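Local coordinates for signal recognition particle 54 kDa protein (Aeropyrum pernix, PDB 7EPK), which belongs to the SRP54 family, carrying a helical bundle, a P-loop GTPase domain and a signal-peptide-binding domain on one chain, at residues R66-I71 against E297-R302; Y119-R122 against K126-L129; D133-G138 against L198-A203; G151-G156 against L174-E179; G192-L197 against A229-K234. One frame throughout, in Å; residues are numbered along the deposited sequence.

Four of the five contacts lie in the GTPase domain, which holds GDP and a magnesium ion; contact 1 stands apart, its centre about 40 to 50 Å from the others, where the helical bundle meets helix 293-320. Contacts 2 and 4 are neighbours, with centres about 9 Å apart, and they join through adjacent strands: Val127 O accepts a probable hydrogen bond from Met153 N at 2.9 Å. Contacts 3 and 5 both use helix 194-208, and Leu198 packs on Phe232 where they meet. These two approach the ligands: the side chain of His135 is about 9 Å from the magnesium ion, and that of Phe232 about 10 Å from GDP.

Contact 1 of 5, residues R66-I71 against E297-R302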
# COMPACT_ATOMS: atom_id res chain seq x y z
N ARG A 66 -19.51 -1.18 -15.38
CA ARG A 66 -18.49 -0.52 -16.25
C ARG A 66 -17.69 0.57 -15.51
O ARG A 66 -16.45 0.56 -15.62
CB ARG A 66 -19.16 0.07 -17.50
CG ARG A 66 -20.48 0.82 -17.29
CD ARG A 66 -21.08 1.01 -15.88
NE ARG A 66 -21.95 2.17 -15.72
CZ ARG A 66 -22.37 2.70 -14.56
NH1 ARG A 66 -21.96 2.21 -13.39
NH2 ARG A 66 -23.18 3.74 -14.56
N ARG A 67 -18.35 1.48 -14.80
CA ARG A 67 -17.70 2.65 -14.15
C ARG A 67 -16.88 2.14 -12.97
O ARG A 67 -15.68 2.49 -12.90
CB ARG A 67 -18.72 3.70 -13.70
CG ARG A 67 -19.26 4.53 -14.85
CD ARG A 67 -20.52 5.28 -14.46
NE ARG A 67 -21.27 5.61 -15.66
CZ ARG A 67 -21.39 6.83 -16.13
NH1 ARG A 67 -20.86 7.84 -15.47
NH2 ARG A 67 -22.05 7.03 -17.26
N ASP A 68 -17.49 1.34 -12.09
CA ASP A 68 -16.80 0.81 -10.88
C ASP A 68 -15.50 0.14 -11.36
O ASP A 68 -14.46 0.35 -10.72
CB ASP A 68 -17.73 -0.07 -10.02
CG ASP A 68 -18.84 0.70 -9.31
OD1 ASP A 68 -18.72 1.94 -9.20
OD2 ASP A 68 -19.84 0.06 -8.87
N TRP A 69 -15.52 -0.57 -12.48
CA TRP A 69 -14.35 -1.34 -12.97
C TRP A 69 -13.28 -0.39 -13.48
O TRP A 69 -12.12 -0.78 -13.55
CB TRP A 69 -14.77 -2.31 -14.08
CG TRP A 69 -13.68 -3.23 -14.52
CD1 TRP A 69 -13.20 -3.37 -15.79
CD2 TRP A 69 -12.95 -4.17 -13.70
NE1 TRP A 69 -12.23 -4.35 -15.82
CE2 TRP A 69 -12.05 -4.85 -14.55
CE3 TRP A 69 -12.97 -4.49 -12.33
CZ2 TRP A 69 -11.18 -5.83 -14.08
CZ3 TRP A 69 -12.11 -5.47 -11.87
CH2 TRP A 69 -11.23 -6.13 -12.73
N MET A 70 -13.69 0.77 -13.95
CA MET A 70 -12.76 1.70 -14.64
C MET A 70 -12.00 2.45 -13.55
O MET A 70 -10.80 2.62 -13.71
CB MET A 70 -13.48 2.68 -15.57
CG MET A 70 -12.52 3.55 -16.35
SD MET A 70 -11.41 2.59 -17.39
CE MET A 70 -10.67 3.94 -18.31
N ILE A 71 -12.68 2.88 -12.48
CA ILE A 71 -12.03 3.57 -11.35
C ILE A 71 -11.06 2.60 -10.67
O ILE A 71 -9.96 3.02 -10.30
CB ILE A 71 -13.07 4.15 -10.38
CG1 ILE A 71 -13.88 5.25 -11.06
CG2 ILE A 71 -12.40 4.66 -9.11
CD1 ILE A 71 -13.01 6.37 -11.59
N GLU A 297 -13.14 3.27 -1.25
CA GLU A 297 -13.18 2.04 -0.41
C GLU A 297 -14.59 1.43 -0.51
O GLU A 297 -14.69 0.17 -0.55
CB GLU A 297 -12.70 2.30 1.02
CG GLU A 297 -13.67 3.07 1.89
CD GLU A 297 -13.02 3.66 3.13
OE1 GLU A 297 -11.85 3.29 3.40
OE2 GLU A 297 -13.66 4.50 3.80
N SER A 298 -15.63 2.27 -0.63
CA SER A 298 -17.02 1.81 -0.93
C SER A 298 -17.01 0.96 -2.22
O SER A 298 -17.58 -0.16 -2.22
CB SER A 298 -18.00 2.96 -1.03
OG SER A 298 -19.20 2.55 -1.68
N LEU A 299 -16.33 1.46 -3.26
CA LEU A 299 -16.32 0.88 -4.62
C LEU A 299 -15.56 -0.45 -4.62
O LEU A 299 -15.99 -1.36 -5.35
CB LEU A 299 -15.66 1.90 -5.55
CG LEU A 299 -15.51 1.54 -7.02
CD1 LEU A 299 -15.52 2.81 -7.84
CD2 LEU A 299 -14.24 0.72 -7.28
N LEU A 300 -14.47 -0.58 -3.86
CA LEU A 300 -13.64 -1.82 -3.89
C LEU A 300 -14.39 -2.94 -3.16
O LEU A 300 -14.23 -4.08 -3.60
CB LEU A 300 -12.25 -1.58 -3.29
CG LEU A 300 -11.12 -1.41 -4.30
CD1 LEU A 300 -11.25 -0.10 -5.06
CD2 LEU A 300 -9.77 -1.48 -3.62
N GLU A 301 -15.18 -2.62 -2.13
CA GLU A 301 -16.05 -3.61 -1.43
C GLU A 301 -17.25 -3.94 -2.34
O GLU A 301 -17.44 -5.13 -2.64
CB GLU A 301 -16.46 -3.15 -0.03
CG GLU A 301 -15.59 -3.73 1.08
CD GLU A 301 -15.69 -5.24 1.28
OE1 GLU A 301 -14.63 -5.90 1.36
OE2 GLU A 301 -16.83 -5.76 1.35
N ARG A 302 -17.98 -2.92 -2.80
CA ARG A 302 -19.07 -3.04 -3.81
C ARG A 302 -18.68 -4.05 -4.91
O ARG A 302 -19.57 -4.79 -5.35
CB ARG A 302 -19.39 -1.65 -4.38
CG ARG A 302 -20.54 -1.60 -5.37
CD ARG A 302 -21.15 -0.20 -5.48
NE ARG A 302 -20.15 0.80 -5.87
CZ ARG A 302 -20.07 2.05 -5.42
NH1 ARG A 302 -19.11 2.86 -5.85
NH2 ARG A 302 -20.94 2.52 -4.53
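The carboxylate of Asp68 and the guanidinium of Arg302 lie in planes only 15° apart. One face of that guanidinium has the backbone N of Leu299 above it, 4.0 Å from the plane and off-centre. Arg302 donates from NE to Asp68 OD2 at 3.1 Å, but the N-H...O angle of 126° makes this a weak bond within a salt bridge. A bend at chi3 turns the guanidinium back along its own helix toward the backbone N of Leu299. The leucine side chain runs alongside Asp68, pointing the contrary way, and reaches across with both methyls: CD2 of Leu299 lies 3.5 Å from Asp68 O, while its CD1 meets Ile71 CB at 3.8 Å. Asp68 is buried against the leucine, while Arg302 reaches in from the exposed side. The two helix segments cross at -116° with axes 10.0 Å apart, and the apolar patch of leucine and isoleucine is continued by helix 4-13, where Leu13 touches both Asp68 and Leu299 and Phe12 packs on Ile71. Helix 293-320 is thereby laid against the helical bundle through helices 66-81 and 4-13.

Contact 2 of 5, residues Y119-R122 against K126-L129; sequences YYVR and KVGL
Val127 meets the end of helix 109-122 chiefly through its CG2 methyl, which touches two successive residues of the helix. Val127 CG2 lies 3.6 Å from Val121 CG2 and 3.7 Å from Tyr120 CB. Both valines adopt the same rotamer: in each, CG1 stands opposite the backbone N (chi1 177° in Val127, 172° in Val121), which leaves CG2 beside that N and opposite the carbonyl carbon. It is these two CG2 methyls that meet, the branches passing at a slant, with Val121 CG2 also 3.6 Å from Val127 CB. Tyr120 contributes its root and not its ring. With chi1 at -79° its CG lies beside the backbone N, and the ring is carried away from Val127. The hydroxyl at its far end is hydrogen-bonded to Val90 O, and one ring face has Tyr119 CD2 over its centre, 4.0 Å above the plane, so the ring is held at its end and on a face while CB serves the valine. The contact is wholly apolar. It lies at the turn of a beta-alpha-beta crossover in which strand 97-102 leads through helix 109-122 to the parallel strand 127-131, with strand 180-184 lying between the two. Ala117, one turn earlier on the helix, also packs on Val127, and Tyr120 rests on Ile180 of that middle strand.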
# COMPACT_ATOMS: atom_id res chain seq x y z
N TYR A 119 9.50 10.47 15.07
CA TYR A 119 8.73 9.38 14.45
C TYR A 119 9.27 8.04 14.94
O TYR A 119 8.48 7.14 15.32
CB TYR A 119 8.77 9.50 12.93
CG TYR A 119 8.10 8.34 12.23
CD1 TYR A 119 6.72 8.28 12.14
CD2 TYR A 119 8.84 7.29 11.75
CE1 TYR A 119 6.09 7.20 11.55
CE2 TYR A 119 8.22 6.20 11.16
CZ TYR A 119 6.85 6.16 11.05
OH TYR A 119 6.25 5.09 10.46
N TYR A 120 10.59 7.89 14.94
CA TYR A 120 11.24 6.61 15.30
C TYR A 120 11.28 6.45 16.82
O TYR A 120 11.24 5.27 17.30
CB TYR A 120 12.62 6.50 14.66
CG TYR A 120 12.59 6.11 13.20
CD1 TYR A 120 12.25 4.82 12.81
CD2 TYR A 120 12.92 7.02 12.22
CE1 TYR A 120 12.23 4.46 11.47
CE2 TYR A 120 12.92 6.67 10.88
CZ TYR A 120 12.57 5.39 10.51
OH TYR A 120 12.57 5.06 9.18
N VAL A 121 11.38 7.56 17.56
CA VAL A 121 11.38 7.54 19.05
C VAL A 121 10.05 6.90 19.50
O VAL A 121 10.12 5.83 20.17
CB VAL A 121 11.62 8.92 19.68
CG1 VAL A 121 11.42 8.89 21.19
CG2 VAL A 121 13.00 9.46 19.35
N ARG A 122 8.92 7.47 19.05
CA ARG A 122 7.53 7.00 19.37
C ARG A 122 7.36 5.51 19.02
O ARG A 122 6.66 4.82 19.79
CB ARG A 122 6.49 7.86 18.64
CG ARG A 122 5.05 7.46 18.93
CD ARG A 122 4.07 7.99 17.89
NE ARG A 122 4.46 7.62 16.53
CZ ARG A 122 4.07 8.23 15.40
NH1 ARG A 122 3.26 9.28 15.44
NH2 ARG A 122 4.51 7.79 14.24
N LYS A 126 15.62 3.96 20.17
CA LYS A 126 16.61 4.91 20.77
C LYS A 126 17.29 5.71 19.64
O LYS A 126 18.17 5.15 18.94
CB LYS A 126 17.65 4.17 21.62
CG LYS A 126 18.00 4.84 22.94
CD LYS A 126 16.83 4.85 23.90
CE LYS A 126 17.12 5.49 25.24
NZ LYS A 126 15.89 5.52 26.07
N VAL A 127 16.89 6.97 19.48
CA VAL A 127 17.30 7.83 18.33
C VAL A 127 18.29 8.90 18.81
O VAL A 127 17.96 9.60 19.79
CB VAL A 127 16.06 8.50 17.71
CG1 VAL A 127 16.42 9.46 16.57
CG2 VAL A 127 15.08 7.46 17.23
N GLY A 128 19.42 9.05 18.10
CA GLY A 128 20.30 10.24 18.16
C GLY A 128 20.28 11.03 16.86
O GLY A 128 20.14 10.38 15.80
N LEU A 129 20.35 12.37 16.93
CA LEU A 129 20.63 13.31 15.81
C LEU A 129 22.09 13.80 15.89
O LEU A 129 22.69 13.76 16.97
CB LEU A 129 19.65 14.49 15.85
CG LEU A 129 18.22 14.20 15.38
CD1 LEU A 129 17.22 15.21 15.90
CD2 LEU A 129 18.13 14.18 13.87

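Contact 3 of 5, residues D133-G138 against L198-A203; sequences DTHRPG and LDEMKA
One ring nitrogen facing both oxygens of a carboxylate sets this contact apart: His135 NE2 stands 3.2 Å from Glu200 OE2 and 3.2 Å from Glu200 OE1. The two interactions are unequal despite their equal lengths. The N-H points better at OE2, with an angle of 146°, and reaches it on its syn side; the bond to OE1 is weak. Imidazole and carboxylate are nearly coplanar, 11° apart; Glu200 OE1 lies at the ring edge near its plane, while OE2 is somewhat tilted from it. The two side chains meet end-on from facing sides. Glu200 projects its CG opposite the backbone N (chi1 -169°) and runs on extended, carrying the carboxylate off helix 194-208 to the loop. Within that loop Asp133 OD1 accepts from His135 N at 3.2 Å, closing an Asx turn, and more weakly from Arg136 N, so the backbone that presents the histidine is itself held. His189 packs edge-to-face with the His135 ring and also touches Glu200. The loop follows strand 127-131, and its Asp-Thr-His-Arg sequence fits the DTxR motif of SRP GTPases. Because NE2 is the donor in both bonds, its proton is probably shared between the two oxygens, which would restrain rotation of both groups and tie this loop to helix 194-208.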
# COMPACT_ATOMS: atom_id res chain seq x y z
N ASP A 133 26.23 20.26 9.95
CA ASP A 133 26.12 21.55 9.23
C ASP A 133 27.03 22.56 9.92
O ASP A 133 26.91 22.72 11.14
CB ASP A 133 24.68 22.07 9.17
CG ASP A 133 24.48 23.31 8.31
OD1 ASP A 133 25.48 23.79 7.71
OD2 ASP A 133 23.29 23.78 8.24
N THR A 134 27.92 23.18 9.14
CA THR A 134 29.07 24.00 9.60
C THR A 134 28.89 25.45 9.10
O THR A 134 29.43 26.34 9.77
CB THR A 134 30.35 23.29 9.14
OG1 THR A 134 30.90 22.68 10.31
CG2 THR A 134 31.37 24.16 8.44
N HIS A 135 28.12 25.64 8.02
CA HIS A 135 28.09 26.84 7.14
C HIS A 135 26.90 27.74 7.48
O HIS A 135 27.05 28.96 7.43
CB HIS A 135 28.01 26.44 5.66
CG HIS A 135 29.05 25.46 5.24
ND1 HIS A 135 30.40 25.69 5.42
CD2 HIS A 135 28.94 24.26 4.63
CE1 HIS A 135 31.08 24.66 4.95
NE2 HIS A 135 30.21 23.77 4.46
N ARG A 136 25.74 27.14 7.70
CA ARG A 136 24.52 27.86 8.16
C ARG A 136 24.73 28.19 9.63
O ARG A 136 25.09 27.31 10.41
CB ARG A 136 23.26 27.01 7.96
CG ARG A 136 21.96 27.75 8.19
CD ARG A 136 20.80 26.79 8.17
NE ARG A 136 19.53 27.37 8.58
CZ ARG A 136 19.18 27.70 9.84
NH1 ARG A 136 20.04 27.55 10.84
NH2 ARG A 136 17.98 28.17 10.08
N PRO A 137 24.55 29.45 10.06
CA PRO A 137 24.65 29.77 11.48
C PRO A 137 23.42 29.24 12.21
O PRO A 137 22.36 29.19 11.63
CB PRO A 137 24.73 31.30 11.46
CG PRO A 137 23.93 31.70 10.23
CD PRO A 137 24.17 30.60 9.22
N GLY A 138 23.59 28.80 13.45
CA GLY A 138 22.48 28.38 14.33
C GLY A 138 21.94 27.01 13.97
O GLY A 138 20.88 26.64 14.51
N LEU A 198 28.78 18.97 -2.65
CA LEU A 198 28.77 17.56 -3.14
C LEU A 198 29.98 16.83 -2.58
O LEU A 198 29.81 15.72 -2.04
CB LEU A 198 28.74 17.52 -4.67
CG LEU A 198 27.36 17.33 -5.32
CD1 LEU A 198 26.26 18.02 -4.52
CD2 LEU A 198 27.37 17.83 -6.75
N ASP A 199 31.16 17.44 -2.67
CA ASP A 199 32.42 16.81 -2.19
C ASP A 199 32.33 16.66 -0.66
O ASP A 199 32.97 15.73 -0.10
CB ASP A 199 33.64 17.57 -2.71
CG ASP A 199 33.93 17.34 -4.19
OD1 ASP A 199 32.97 17.11 -4.96
OD2 ASP A 199 35.13 17.39 -4.56
N GLU A 200 31.56 17.52 0.01
CA GLU A 200 31.41 17.46 1.49
C GLU A 200 30.56 16.23 1.88
O GLU A 200 30.99 15.48 2.83
CB GLU A 200 30.83 18.77 2.00
CG GLU A 200 30.91 18.89 3.51
CD GLU A 200 30.72 20.30 4.04
OE1 GLU A 200 29.57 20.67 4.32
OE2 GLU A 200 31.75 21.00 4.19
N MET A 201 29.43 16.03 1.19
CA MET A 201 28.48 14.89 1.36
C MET A 201 29.24 13.57 1.12
O MET A 201 29.21 12.68 2.00
CB MET A 201 27.30 15.01 0.39
CG MET A 201 26.39 16.24 0.57
SD MET A 201 25.82 16.55 2.28
CE MET A 201 27.13 17.62 2.88
N LYS A 202 29.93 13.47 -0.02
CA LYS A 202 30.75 12.30 -0.41
C LYS A 202 31.79 11.98 0.67
O LYS A 202 32.14 10.81 0.81
CB LYS A 202 31.42 12.59 -1.75
CG LYS A 202 32.43 11.55 -2.23
CD LYS A 202 32.87 11.76 -3.68
CE LYS A 202 31.72 11.80 -4.67
NZ LYS A 202 32.18 11.88 -6.08
N ALA A 203 32.32 12.98 1.35
CA ALA A 203 33.42 12.82 2.33
C ALA A 203 32.79 12.36 3.65
O ALA A 203 33.23 11.33 4.19
CB ALA A 203 34.20 14.12 2.48

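Contact 4 of 5, residues G151-G156 against L174-E179; sequences GAMFYG and LSRGAE
This is a surface contact at the rim of the P-loop GTPase fold, where Met153 and Phe154 of the outermost strand, 153-156, receive Arg176, just past the end of helix 162-175. The segments belong to a beta-alpha-beta crossover that runs from strand 153-156 through this helix to the parallel strand 180-184, with strand 127-131 between. A Schellman motif ends the helix: Gly177, with positive phi, is its C-prime residue, and Arg176 sits just before it. From there the arginine turns back over the strand. A bend at chi3 (64°) directs the guanidinium so that Phe154 O lies at its edge, in the guanidinium plane, while Met153 CB lies over one face. NH1 donates to Phe154 O at 3.0 Å with an N-H...O angle of 157°, approaching from 29° off the carbonyl plane. The same nitrogen is in a salt bridge with Asp172 OD2, so it joins a strand carbonyl to a charge in the last turn of the preceding helix. The Phe154 ring takes no part in this bond; it packs on helix 139-150 and meets Tyr140 edge-to-face. Met153 and Arg176 run alongside each other, pointing contrary ways, the thioether chain extended beneath the arginine. Met153 CB comes within 3.9 Å of Arg176 NH2, and farther along Met153 SD lies 3.7 Å from Arg176 CB.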
# COMPACT_ATOMS: atom_id res chain seq x y z
N GLY A 151 12.65 14.10 21.88
CA GLY A 151 13.05 13.08 22.86
C GLY A 151 14.08 12.13 22.27
O GLY A 151 13.93 10.92 22.43
N ALA A 152 15.10 12.70 21.62
CA ALA A 152 16.22 11.97 20.99
C ALA A 152 17.54 12.59 21.46
O ALA A 152 17.57 13.84 21.60
CB ALA A 152 16.12 12.03 19.48
N MET A 153 18.57 11.76 21.65
CA MET A 153 19.93 12.22 22.01
C MET A 153 20.47 13.13 20.91
O MET A 153 19.86 13.19 19.83
CB MET A 153 20.89 11.04 22.22
CG MET A 153 20.45 10.09 23.32
SD MET A 153 21.48 8.59 23.40
CE MET A 153 20.38 7.54 24.36
N PHE A 154 21.54 13.86 21.19
CA PHE A 154 22.12 14.87 20.26
C PHE A 154 23.64 14.84 20.36
O PHE A 154 24.21 14.43 21.38
CB PHE A 154 21.59 16.27 20.56
CG PHE A 154 22.24 17.38 19.78
CD1 PHE A 154 21.75 17.77 18.54
CD2 PHE A 154 23.34 18.07 20.29
CE1 PHE A 154 22.36 18.80 17.83
CE2 PHE A 154 23.94 19.10 19.58
CZ PHE A 154 23.45 19.46 18.35
N TYR A 155 24.28 15.25 19.27
CA TYR A 155 25.71 15.56 19.21
C TYR A 155 25.96 16.42 17.98
O TYR A 155 25.44 16.09 16.91
CB TYR A 155 26.55 14.29 19.15
CG TYR A 155 28.02 14.59 19.05
CD1 TYR A 155 28.56 15.10 17.88
CD2 TYR A 155 28.87 14.42 20.13
CE1 TYR A 155 29.91 15.38 17.78
CE2 TYR A 155 30.22 14.70 20.04
CZ TYR A 155 30.74 15.18 18.86
OH TYR A 155 32.06 15.46 18.72
N GLY A 156 26.74 17.49 18.16
CA GLY A 156 27.14 18.42 17.10
C GLY A 156 28.39 19.20 17.46
O GLY A 156 28.80 19.20 18.61
N LEU A 174 26.37 5.98 19.17
CA LEU A 174 26.49 4.50 19.25
C LEU A 174 26.90 4.10 20.67
O LEU A 174 26.30 3.13 21.18
CB LEU A 174 27.47 4.01 18.18
CG LEU A 174 26.82 3.56 16.86
CD1 LEU A 174 25.37 4.00 16.74
CD2 LEU A 174 27.61 4.07 15.67
N SER A 175 27.84 4.83 21.30
CA SER A 175 28.36 4.62 22.68
C SER A 175 27.22 4.70 23.70
O SER A 175 27.31 3.97 24.71
CB SER A 175 29.40 5.63 23.03
OG SER A 175 30.55 5.43 22.23
N ARG A 176 26.23 5.57 23.44
CA ARG A 176 25.08 5.88 24.34
C ARG A 176 23.85 5.06 23.91
O ARG A 176 22.71 5.44 24.29
CB ARG A 176 24.84 7.40 24.30
CG ARG A 176 26.07 8.22 24.67
CD ARG A 176 26.10 9.64 24.11
NE ARG A 176 25.00 10.43 24.66
CZ ARG A 176 24.58 11.60 24.18
NH1 ARG A 176 25.16 12.17 23.13
NH2 ARG A 176 23.55 12.19 24.77
N GLY A 177 24.08 4.01 23.10
CA GLY A 177 23.10 2.99 22.68
C GLY A 177 22.05 3.47 21.67
O GLY A 177 20.94 2.88 21.66
N ALA A 178 22.33 4.50 20.87
CA ALA A 178 21.48 4.91 19.72
C ALA A 178 21.36 3.73 18.75
O ALA A 178 22.40 3.21 18.33
CB ALA A 178 22.07 6.12 19.04
N GLU A 179 20.14 3.28 18.46
CA GLU A 179 19.86 2.19 17.49
C GLU A 179 19.72 2.79 16.08
O GLU A 179 20.08 2.08 15.11
CB GLU A 179 18.59 1.44 17.89
CG GLU A 179 18.71 0.68 19.20
CD GLU A 179 17.38 0.16 19.73
OE1 GLU A 179 16.44 0.99 19.90
OE2 GLU A 179 17.28 -1.06 19.95

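Contact 5 of 5, residues G192-L197 against A229-K234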
# COMPACT_ATOMS: atom_id res chain seq x y z
N GLY A 192 27.67 29.71 -2.40
CA GLY A 192 26.82 28.82 -3.23
C GLY A 192 27.64 28.02 -4.24
O GLY A 192 27.15 27.82 -5.36
N GLU A 193 28.84 27.60 -3.85
CA GLU A 193 29.68 26.63 -4.61
C GLU A 193 29.14 25.23 -4.31
O GLU A 193 29.67 24.55 -3.39
CB GLU A 193 31.16 26.84 -4.24
CG GLU A 193 32.10 25.81 -4.85
CD GLU A 193 32.44 25.99 -6.32
OE1 GLU A 193 32.12 25.08 -7.13
OE2 GLU A 193 33.06 27.02 -6.64
N GLU A 194 28.11 24.82 -5.07
CA GLU A 194 27.34 23.55 -4.90
C GLU A 194 28.26 22.33 -5.06
O GLU A 194 27.86 21.26 -4.59
CB GLU A 194 26.20 23.50 -5.92
CG GLU A 194 25.14 22.44 -5.64
CD GLU A 194 24.90 21.46 -6.78
OE1 GLU A 194 25.88 21.03 -7.43
OE2 GLU A 194 23.72 21.11 -7.00
N ALA A 195 29.43 22.47 -5.69
CA ALA A 195 30.32 21.35 -6.05
C ALA A 195 31.29 21.10 -4.90
O ALA A 195 31.98 20.06 -4.94
CB ALA A 195 31.07 21.63 -7.32
N ARG A 196 31.36 22.02 -3.95
CA ARG A 196 32.13 21.78 -2.69
C ARG A 196 31.18 21.05 -1.73
O ARG A 196 31.62 20.07 -1.09
CB ARG A 196 32.73 23.08 -2.14
CG ARG A 196 34.26 23.10 -2.14
CD ARG A 196 34.85 23.38 -3.51
NE ARG A 196 36.14 24.08 -3.65
CZ ARG A 196 36.68 25.02 -2.85
NH1 ARG A 196 36.08 25.45 -1.75
NH2 ARG A 196 37.85 25.54 -3.18
N LEU A 197 29.92 21.47 -1.70
CA LEU A 197 28.80 20.79 -0.98
C LEU A 197 28.75 19.30 -1.35
O LEU A 197 28.69 18.46 -0.44
CB LEU A 197 27.48 21.49 -1.33
CG LEU A 197 26.27 21.10 -0.49
CD1 LEU A 197 26.46 21.53 0.96
CD2 LEU A 197 25.00 21.71 -1.04
N ALA A 229 18.28 15.52 -8.28
CA ALA A 229 18.42 14.09 -7.95
C ALA A 229 19.70 13.53 -8.57
O ALA A 229 20.42 12.87 -7.83
CB ALA A 229 17.20 13.31 -8.40
N GLU A 230 19.98 13.80 -9.86
CA GLU A 230 21.20 13.31 -10.58
C GLU A 230 22.44 13.81 -9.83
O GLU A 230 23.35 13.02 -9.52
CB GLU A 230 21.22 13.80 -12.04
CG GLU A 230 20.06 13.32 -12.92
CD GLU A 230 19.80 14.06 -14.25
OE1 GLU A 230 19.00 13.54 -15.06
OE2 GLU A 230 20.38 15.15 -14.49
N ARG A 231 22.49 15.10 -9.53
CA ARG A 231 23.65 15.71 -8.86
C ARG A 231 23.92 14.98 -7.53
O ARG A 231 25.07 14.55 -7.31
CB ARG A 231 23.42 17.19 -8.62
CG ARG A 231 24.14 18.08 -9.62
CD ARG A 231 23.16 18.97 -10.34
NE ARG A 231 22.33 19.73 -9.42
CZ ARG A 231 21.23 20.39 -9.77
NH1 ARG A 231 20.85 20.38 -11.04
NH2 ARG A 231 20.52 21.05 -8.87
N PHE A 232 22.92 14.89 -6.67
CA PHE A 232 23.08 14.34 -5.30
C PHE A 232 23.33 12.83 -5.38
O PHE A 232 24.12 12.31 -4.57
CB PHE A 232 21.90 14.74 -4.42
CG PHE A 232 22.10 16.08 -3.76
CD1 PHE A 232 23.01 16.22 -2.72
CD2 PHE A 232 21.41 17.19 -4.20
CE1 PHE A 232 23.20 17.46 -2.12
CE2 PHE A 232 21.59 18.43 -3.59
CZ PHE A 232 22.48 18.55 -2.55
N HIS A 233 22.71 12.17 -6.34
CA HIS A 233 22.82 10.70 -6.53
C HIS A 233 24.25 10.31 -6.94
O HIS A 233 24.65 9.16 -6.68
CB HIS A 233 21.77 10.23 -7.55
CG HIS A 233 21.68 8.75 -7.69
ND1 HIS A 233 20.74 8.02 -7.00
CD2 HIS A 233 22.41 7.87 -8.41
CE1 HIS A 233 20.87 6.75 -7.32
NE2 HIS A 233 21.89 6.63 -8.18
N LYS A 234 24.97 11.23 -7.59
CA LYS A 234 26.34 11.00 -8.08
C LYS A 234 27.25 10.89 -6.86
O LYS A 234 27.98 9.89 -6.77
CB LYS A 234 26.75 12.12 -9.04
CG LYS A 234 27.91 11.83 -9.98
CD LYS A 234 28.25 12.99 -10.91
CE LYS A 234 28.36 12.59 -12.37
NZ LYS A 234 27.96 13.69 -13.27
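Close to the nucleotide site of the GTPase domain, helices 194-208 and 225-235 meet through a salt bridge, Glu194 with Arg231, and an apolar pair, Leu197 with Phe232. Glu194 OE2 accepts from Arg231 NE at 3.1 Å with an N-H...O angle of 140°, using its syn lone pair. The geometry is skewed: OE2 sits 28° out of the guanidinium plane, and carboxylate and guanidinium are turned 47° from each other. The chains of acid and arginine are nearly perpendicular. Glu194 leaves with CG opposite its backbone N and bends at chi2; Arg231 is bent at both chi2 and chi3. In the P-loop NTPase fold such helices connect successive strands of the central parallel sheet; here helix 194-208 comes before strand 212-218, and after that strand comes helix 225-235. Deeper than the ion pair, Leu197 CD2 approaches Phe232 CZ at 4.3 Å, a loose contact made obliquely to the ring. Phe232 also touches Val104, in what is probably the P-loop, while Leu197 rests on His189.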